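Local coordinates for phospholethanolamine N-methyltransferase 2 (Haemonchus contortus, PDB 4KRI), which probably catalyses S-adenosylmethionine-dependent N-methylation of phosphomonomethylethanolamine on the nematode route to phosphocholine, at residues A[224-229]-A[290-295]; A[307-312]-A[357-362]; A[363-368]-A[428-433]. All blocks are in the same frame, centred on the assembly; numbering follows the deposited sequence.

Contact 1. Residues A[224-229]-A[290-295]; sequences QRMLDI and FDYVFS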
# COMPACT_ATOMS: atom_id res chain seq x y z
N GLN A 224 -5.10 19.97 -6.30
CA GLN A 224 -4.60 19.75 -4.94
C GLN A 224 -4.17 18.30 -4.75
O GLN A 224 -4.64 17.40 -5.46
CB GLN A 224 -5.60 20.21 -3.88
CG GLN A 224 -5.75 21.75 -3.86
CD GLN A 224 -6.72 22.23 -2.81
OE1 GLN A 224 -7.83 21.71 -2.68
NE2 GLN A 224 -6.31 23.25 -2.05
N ARG A 225 -3.26 18.07 -3.81
CA ARG A 225 -2.66 16.75 -3.66
C ARG A 225 -3.23 15.99 -2.48
O ARG A 225 -3.25 16.51 -1.36
CB ARG A 225 -1.14 16.88 -3.50
CG ARG A 225 -0.48 17.60 -4.70
CD ARG A 225 1.04 17.44 -4.72
NE ARG A 225 1.43 16.03 -4.71
CZ ARG A 225 2.03 15.43 -3.69
NH1 ARG A 225 2.33 16.11 -2.59
NH2 ARG A 225 2.35 14.14 -3.77
N MET A 226 -3.67 14.77 -2.73
CA MET A 226 -4.25 13.95 -1.67
C MET A 226 -3.48 12.64 -1.50
O MET A 226 -3.13 11.98 -2.49
CB MET A 226 -5.73 13.65 -1.98
CG MET A 226 -6.35 12.58 -1.07
SD MET A 226 -8.10 12.28 -1.51
CE MET A 226 -8.86 13.71 -0.74
N LEU A 227 -3.22 12.28 -0.25
CA LEU A 227 -2.67 10.97 0.08
C LEU A 227 -3.81 10.10 0.58
O LEU A 227 -4.50 10.48 1.53
CB LEU A 227 -1.62 11.09 1.21
CG LEU A 227 -1.07 9.75 1.72
CD1 LEU A 227 -0.24 9.06 0.62
CD2 LEU A 227 -0.24 9.98 2.98
N ASP A 228 -4.00 8.94 -0.05
CA ASP A 228 -5.05 8.01 0.41
C ASP A 228 -4.37 6.84 1.08
O ASP A 228 -3.63 6.10 0.44
CB ASP A 228 -5.89 7.53 -0.79
CG ASP A 228 -7.08 6.66 -0.37
OD1 ASP A 228 -6.92 5.78 0.51
OD2 ASP A 228 -8.19 6.85 -0.93
N ILE A 229 -4.62 6.67 2.38
CA ILE A 229 -3.98 5.61 3.14
C ILE A 229 -4.93 4.40 3.20
O ILE A 229 -6.04 4.51 3.69
CB ILE A 229 -3.62 6.09 4.57
CG1 ILE A 229 -2.48 7.11 4.49
CG2 ILE A 229 -3.23 4.91 5.46
CD1 ILE A 229 -2.18 7.83 5.82
N PHE A 290 1.28 17.32 1.21
CA PHE A 290 -0.11 17.00 0.87
C PHE A 290 -1.12 18.02 1.35
O PHE A 290 -1.08 18.46 2.50
CB PHE A 290 -0.50 15.59 1.39
CG PHE A 290 0.20 14.48 0.66
CD1 PHE A 290 -0.24 14.07 -0.58
CD2 PHE A 290 1.32 13.86 1.21
CE1 PHE A 290 0.42 13.05 -1.26
CE2 PHE A 290 1.97 12.84 0.53
CZ PHE A 290 1.52 12.44 -0.70
N ASP A 291 -2.06 18.37 0.47
CA ASP A 291 -3.20 19.19 0.89
C ASP A 291 -4.19 18.42 1.77
O ASP A 291 -4.80 19.00 2.67
CB ASP A 291 -3.93 19.75 -0.33
CG ASP A 291 -3.06 20.69 -1.13
OD1 ASP A 291 -2.87 21.84 -0.66
OD2 ASP A 291 -2.56 20.28 -2.21
N TYR A 292 -4.34 17.12 1.50
CA TYR A 292 -5.31 16.28 2.19
C TYR A 292 -4.72 14.92 2.44
O TYR A 292 -3.95 14.41 1.63
CB TYR A 292 -6.58 16.08 1.32
CG TYR A 292 -7.17 17.38 0.89
CD1 TYR A 292 -7.89 18.17 1.78
CD2 TYR A 292 -7.00 17.84 -0.41
CE1 TYR A 292 -8.42 19.38 1.39
CE2 TYR A 292 -7.52 19.06 -0.82
CZ TYR A 292 -8.23 19.82 0.09
OH TYR A 292 -8.75 21.03 -0.30
N VAL A 293 -5.08 14.33 3.57
CA VAL A 293 -4.82 12.93 3.80
C VAL A 293 -6.17 12.31 4.11
O VAL A 293 -6.91 12.80 4.97
CB VAL A 293 -3.85 12.73 4.98
CG1 VAL A 293 -3.79 11.25 5.37
CG2 VAL A 293 -2.45 13.22 4.61
N PHE A 294 -6.50 11.26 3.38
CA PHE A 294 -7.80 10.63 3.49
C PHE A 294 -7.58 9.18 3.82
O PHE A 294 -6.73 8.53 3.22
CB PHE A 294 -8.50 10.74 2.13
CG PHE A 294 -9.88 10.14 2.09
CD1 PHE A 294 -10.88 10.60 2.94
CD2 PHE A 294 -10.19 9.14 1.18
CE1 PHE A 294 -12.16 10.06 2.89
CE2 PHE A 294 -11.48 8.59 1.12
CZ PHE A 294 -12.46 9.06 1.97
N SER A 295 -8.35 8.63 4.76
CA SER A 295 -8.25 7.20 5.01
C SER A 295 -9.62 6.65 5.27
O SER A 295 -10.28 7.05 6.22
CB SER A 295 -7.33 6.90 6.19
OG SER A 295 -7.21 5.49 6.34
O HOH W 1 -3.71 24.54 -2.47

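Contact 2. Residues A[307-312]-A[357-362]; sequences KLFSRI and EIAKKT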
# COMPACT_ATOMS: atom_id res chain seq x y z
N LYS A 307 1.78 6.81 16.18
CA LYS A 307 2.79 6.89 15.13
C LYS A 307 2.14 7.29 13.82
O LYS A 307 2.67 8.14 13.11
CB LYS A 307 3.53 5.55 14.97
CG LYS A 307 4.56 5.57 13.84
CD LYS A 307 5.19 4.21 13.59
CE LYS A 307 6.29 3.90 14.60
NZ LYS A 307 7.19 2.80 14.13
N LEU A 308 1.00 6.69 13.50
CA LEU A 308 0.30 6.99 12.26
C LEU A 308 -0.08 8.46 12.20
O LEU A 308 0.14 9.12 11.18
CB LEU A 308 -0.96 6.15 12.12
CG LEU A 308 -1.76 6.43 10.85
CD1 LEU A 308 -1.01 5.97 9.61
CD2 LEU A 308 -3.11 5.76 10.95
N PHE A 309 -0.65 8.96 13.29
CA PHE A 309 -1.07 10.36 13.31
C PHE A 309 0.10 11.33 13.20
O PHE A 309 -0.02 12.37 12.54
CB PHE A 309 -1.93 10.68 14.55
CG PHE A 309 -3.39 10.31 14.40
CD1 PHE A 309 -3.79 9.27 13.57
CD2 PHE A 309 -4.37 11.02 15.07
CE1 PHE A 309 -5.13 8.92 13.44
CE2 PHE A 309 -5.72 10.69 14.95
CZ PHE A 309 -6.10 9.64 14.12
N SER A 310 1.25 11.01 13.80
CA SER A 310 2.43 11.87 13.67
C SER A 310 2.96 11.86 12.24
O SER A 310 3.42 12.89 11.73
CB SER A 310 3.54 11.45 14.64
OG SER A 310 4.16 10.26 14.19
N ARG A 311 2.90 10.70 11.59
CA ARG A 311 3.31 10.60 10.19
C ARG A 311 2.38 11.38 9.25
O ARG A 311 2.84 12.03 8.30
CB ARG A 311 3.36 9.13 9.75
CG ARG A 311 4.40 8.30 10.45
CD ARG A 311 5.09 7.41 9.42
NE ARG A 311 6.15 6.58 9.98
CZ ARG A 311 7.24 7.05 10.57
NH1 ARG A 311 7.41 8.36 10.71
NH2 ARG A 311 8.16 6.21 11.04
N ILE A 312 1.09 11.32 9.52
CA ILE A 312 0.11 12.10 8.77
C ILE A 312 0.35 13.59 8.97
O ILE A 312 0.37 14.36 8.00
CB ILE A 312 -1.33 11.73 9.20
CG1 ILE A 312 -1.70 10.35 8.68
CG2 ILE A 312 -2.33 12.79 8.73
CD1 ILE A 312 -3.01 9.82 9.23
N GLU A 357 -7.90 12.46 21.74
CA GLU A 357 -6.73 12.59 22.61
C GLU A 357 -5.43 12.53 21.80
O GLU A 357 -4.53 13.36 21.97
CB GLU A 357 -6.71 11.48 23.67
CG GLU A 357 -7.72 11.60 24.78
CD GLU A 357 -7.86 10.30 25.58
OE1 GLU A 357 -7.15 9.32 25.27
OE2 GLU A 357 -8.69 10.26 26.50
N ILE A 358 -5.35 11.53 20.93
CA ILE A 358 -4.17 11.34 20.10
C ILE A 358 -3.99 12.50 19.13
O ILE A 358 -2.87 12.99 18.93
CB ILE A 358 -4.23 9.99 19.36
CG1 ILE A 358 -4.22 8.85 20.39
CG2 ILE A 358 -3.06 9.85 18.40
CD1 ILE A 358 -4.62 7.50 19.82
N ALA A 359 -5.08 12.97 18.56
CA ALA A 359 -4.99 14.06 17.59
C ALA A 359 -4.52 15.35 18.25
O ALA A 359 -3.74 16.10 17.66
CB ALA A 359 -6.33 14.26 16.88
N LYS A 360 -5.00 15.61 19.46
CA LYS A 360 -4.55 16.78 20.21
C LYS A 360 -3.05 16.71 20.52
O LYS A 360 -2.32 17.69 20.33
CB LYS A 360 -5.35 16.94 21.51
CG LYS A 360 -6.74 17.49 21.30
CD LYS A 360 -7.13 18.44 22.43
CE LYS A 360 -8.55 18.94 22.24
NZ LYS A 360 -9.49 17.81 22.10
N LYS A 361 -2.60 15.55 21.00
CA LYS A 361 -1.19 15.34 21.33
C LYS A 361 -0.29 15.53 20.11
O LYS A 361 0.80 16.11 20.20
CB LYS A 361 -0.99 13.93 21.92
CG LYS A 361 0.47 13.57 22.23
CD LYS A 361 0.96 14.24 23.51
CE LYS A 361 2.38 13.80 23.87
NZ LYS A 361 3.43 14.48 23.06
N THR A 362 -0.78 15.06 18.97
CA THR A 362 -0.06 15.18 17.70
C THR A 362 0.09 16.63 17.25
O THR A 362 1.06 17.01 16.58
CB THR A 362 -0.79 14.39 16.60
OG1 THR A 362 -0.94 13.03 17.01
CG2 THR A 362 0.00 14.43 15.31

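Contact 3. Residues A[363-368]-A[428-433]; sequences GFIDIE and AAVKPQ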
# COMPACT_ATOMS: atom_id res chain seq x y z
N GLY A 363 -0.88 17.46 17.62
CA GLY A 363 -0.79 18.87 17.30
C GLY A 363 -1.84 19.37 16.32
O GLY A 363 -1.78 20.53 15.88
N PHE A 364 -2.80 18.51 15.99
CA PHE A 364 -3.91 18.90 15.13
C PHE A 364 -4.84 19.90 15.83
O PHE A 364 -4.99 19.87 17.05
CB PHE A 364 -4.72 17.67 14.71
CG PHE A 364 -4.03 16.82 13.69
CD1 PHE A 364 -3.91 17.26 12.37
CD2 PHE A 364 -3.49 15.58 14.03
CE1 PHE A 364 -3.28 16.48 11.42
CE2 PHE A 364 -2.86 14.80 13.07
CZ PHE A 364 -2.76 15.25 11.78
N ILE A 365 -5.44 20.79 15.04
CA ILE A 365 -6.44 21.73 15.55
C ILE A 365 -7.75 21.54 14.78
O ILE A 365 -7.81 20.72 13.87
CB ILE A 365 -5.97 23.20 15.41
CG1 ILE A 365 -5.63 23.53 13.96
CG2 ILE A 365 -4.76 23.46 16.28
CD1 ILE A 365 -5.49 25.04 13.66
N ASP A 366 -8.79 22.29 15.16
CA ASP A 366 -10.10 22.18 14.50
C ASP A 366 -10.56 20.73 14.38
O ASP A 366 -10.96 20.28 13.30
CB ASP A 366 -10.06 22.82 13.11
CG ASP A 366 -9.73 24.30 13.16
OD1 ASP A 366 -9.92 24.92 14.23
OD2 ASP A 366 -9.29 24.83 12.12
N ILE A 367 -10.48 20.00 15.48
CA ILE A 367 -10.83 18.58 15.48
C ILE A 367 -12.35 18.35 15.46
O ILE A 367 -13.08 18.90 16.30
CB ILE A 367 -10.22 17.86 16.71
CG1 ILE A 367 -8.69 17.87 16.59
CG2 ILE A 367 -10.77 16.45 16.84
CD1 ILE A 367 -7.97 17.54 17.91
N GLU A 368 -12.81 17.56 14.50
CA GLU A 368 -14.20 17.13 14.44
C GLU A 368 -14.27 15.62 14.60
O GLU A 368 -13.55 14.89 13.91
CB GLU A 368 -14.81 17.54 13.09
CG GLU A 368 -16.26 17.07 12.89
CD GLU A 368 -16.80 17.38 11.50
OE1 GLU A 368 -16.09 18.01 10.70
OE2 GLU A 368 -17.95 16.97 11.22
N ALA A 428 -11.95 14.31 11.62
CA ALA A 428 -11.27 15.25 10.72
C ALA A 428 -10.53 16.28 11.55
O ALA A 428 -10.91 16.54 12.68
CB ALA A 428 -12.27 15.93 9.79
N ALA A 429 -9.46 16.86 10.99
CA ALA A 429 -8.71 17.89 11.69
C ALA A 429 -7.77 18.57 10.72
O ALA A 429 -7.58 18.11 9.58
CB ALA A 429 -7.92 17.31 12.86
N VAL A 430 -7.19 19.68 11.16
CA VAL A 430 -6.29 20.45 10.31
C VAL A 430 -4.92 20.65 10.97
O VAL A 430 -4.80 20.70 12.20
CB VAL A 430 -6.92 21.80 9.85
CG1 VAL A 430 -8.37 21.60 9.44
CG2 VAL A 430 -6.87 22.81 10.93
N LYS A 431 -3.88 20.75 10.14
CA LYS A 431 -2.54 21.06 10.62
C LYS A 431 -2.45 22.57 10.71
O LYS A 431 -2.83 23.26 9.78
CB LYS A 431 -1.49 20.54 9.63
CG LYS A 431 -0.05 20.86 10.03
CD LYS A 431 0.93 20.06 9.17
CE LYS A 431 2.38 20.40 9.49
NZ LYS A 431 3.26 19.49 8.68
N PRO A 432 -1.97 23.10 11.85
CA PRO A 432 -1.99 24.55 12.02
C PRO A 432 -1.24 25.32 10.96
O PRO A 432 -0.25 24.78 10.44
CB PRO A 432 -1.33 24.78 13.40
CG PRO A 432 -1.00 23.40 13.95
CD PRO A 432 -1.77 22.40 13.13
N GLN A 433 -1.78 26.51 10.65
CA GLN A 433 -1.20 27.61 9.85
C GLN A 433 -1.79 27.90 8.45
O GLN A 433 -1.24 28.70 7.69
CB GLN A 433 0.33 27.56 9.79
CG GLN A 433 0.98 27.79 11.14
CD GLN A 433 2.40 27.29 11.15
OE1 GLN A 433 3.02 27.14 10.10
NE2 GLN A 433 2.92 27.02 12.35
OXT GLN A 433 -2.83 27.38 8.05

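Contact 1. Residues A[224-229]-A[290-295]
The Phe290 ring is sandwiched between two side chains of segment 224-229. Leu227 CB sits over the centre of one face, 3.6 Å from the ring centroid. On the opposite face the Arg225 guanidinium makes an off-centre cation-pi contact, its plane turned 31° from the ring and its CZ 4.3 Å from the centroid; the bend at chi3 (56°) folds the arginine back over the phenylalanine, while Gln247 binds its NE. At the strand entry, Asp291 OD2 takes the Arg225 N-H on its anti lone pair, 2.8 Å away and almost straight at 174°. The hydroxyl of Tyr292 donates to Gln224 OE1 at 2.6 Å from above the amide's carbonyl plane, and Lys221 N gives that oxygen a second bond. Parallel pairing follows, with Leu227 N to Tyr292 O at 2.9 Å and Phe294 N to Leu227 O at 2.8 Å. Met226 SD lies oblique to the Phe294 ring, a Met-aromatic contact 5.4 Å from the centroid. These are inner strands of the Rossmann-like methyltransferase sheet: strands 247-252 and 320-329 continue it on either side, helix 206-215 packs on Phe294, and helix 305-315 packs its Ile312 on Ile229 and Val293 and its Ala315 on Phe290.

Contact 2. Residues A[307-312]-A[357-362]
Phe309 reaches from helix 305-315 to helix 352-362, two helices of the Rossmann-like methyltransferase fold whose short segments cross at -44° with their axes 9.5 Å apart. Its CB starts the contact beside the Thr362 hydroxyl, with OG1 3.5 Å away. A chi1 of -82° sets CG anti to the carbonyl carbon and turns the ring from the Thr362 level back toward Ile358 and Ala359. Further out, CD2 meets Ile358 CG2 at 3.8 Å; this methyl approaches obliquely, and the two side chains cross at about a right angle. The same edge of the ring runs up to Ala359, whose CA lies in the ring plane, and CE2 reaches Ala359 CB at 4.1 Å. Phe427 of strand 422-430, its ring plane turned about 15°, and Ile324 of strand 320-329 touch the same ring, which therefore lies between the two helices and the sheet. The segments bury 186 Å² between them, through van der Waals contacts. The threonine hydroxyl turns back into its own helix, donating to Ile358 O at 2.7 Å. That oxygen also accepts Thr362 N, from the opposite face of its carbonyl plane, while Thr362 CG2 rests 3.5 Å from Phe309 O.

Contact 3. Residues A[363-368]-A[428-433]
Two antiparallel hydrogen-bonded pairs, Ile365 with Val430 and Glu368 with Ala428, join the segments, and a register shift of one residue between them marks a beta bulge. Each pair closes with two bonds: Ile365 N to Val430 O is 2.9 Å at 175°, and Glu368 N to Ala428 O is 2.8 Å and nearly straight. Asp366, with positive phi and psi, lies within the bulge. Ile365 places CG1 between its backbone N and carbonyl carbon (chi1 57°), which presses that atom against Val430 CG2 at 3.4 Å, tighter than a usual carbon contact. The same valine methyl meets Asp366 OD2, and Ile365 CD1 continues to Pro432 CA at 3.9 Å. Ala429 CB touches both Phe364 CB (3.7 Å) and Ile367 CG1 (3.8 Å). The Phe364 ring presents its edge to the Val430 carbonyl and packs edge-to-face with Tyr313. Glu368 makes its salt bridge with Arg216, while the extended Lys431 chain carries NZ to Tyr313 O, Leu316 O and Asn288 OD1. Gly363, the positive-phi C-prime residue of a Schellman motif, ends helix 352-362. Strand 422-430 lies antiparallel between 320-329 and 367-371, the reversed C-terminal strand typical of the class I methyltransferase fold.

How the contacts relate
Helix 305-315 connects contact 1 to contact 2: Ile312 packs its CG1 on Ile229 CD1 at 3.8 Å and its CG2 on Val293 CG1 at 4.0 Å, and the centres of the two contacts lie 16 Å apart. Contacts 2 and 3 are closer, 10 Å between centres, because helix 352-362 runs directly into 363-368. Ala359 O accepts a probable hydrogen bond from Phe364 N at 3.1 Å, and Ile367 CD1 packs on Ala359 CB at 3.8 Å. Contacts 1 and 3 reach the same sheet without touching, about 7 Å apart at the nearest atoms. Contact 1 borders the cofactor site: the Asp228 side chain is about 4 Å from bound S-adenosylhomocysteine, whereas that of Phe309 in contact 2 is about 11 Å away.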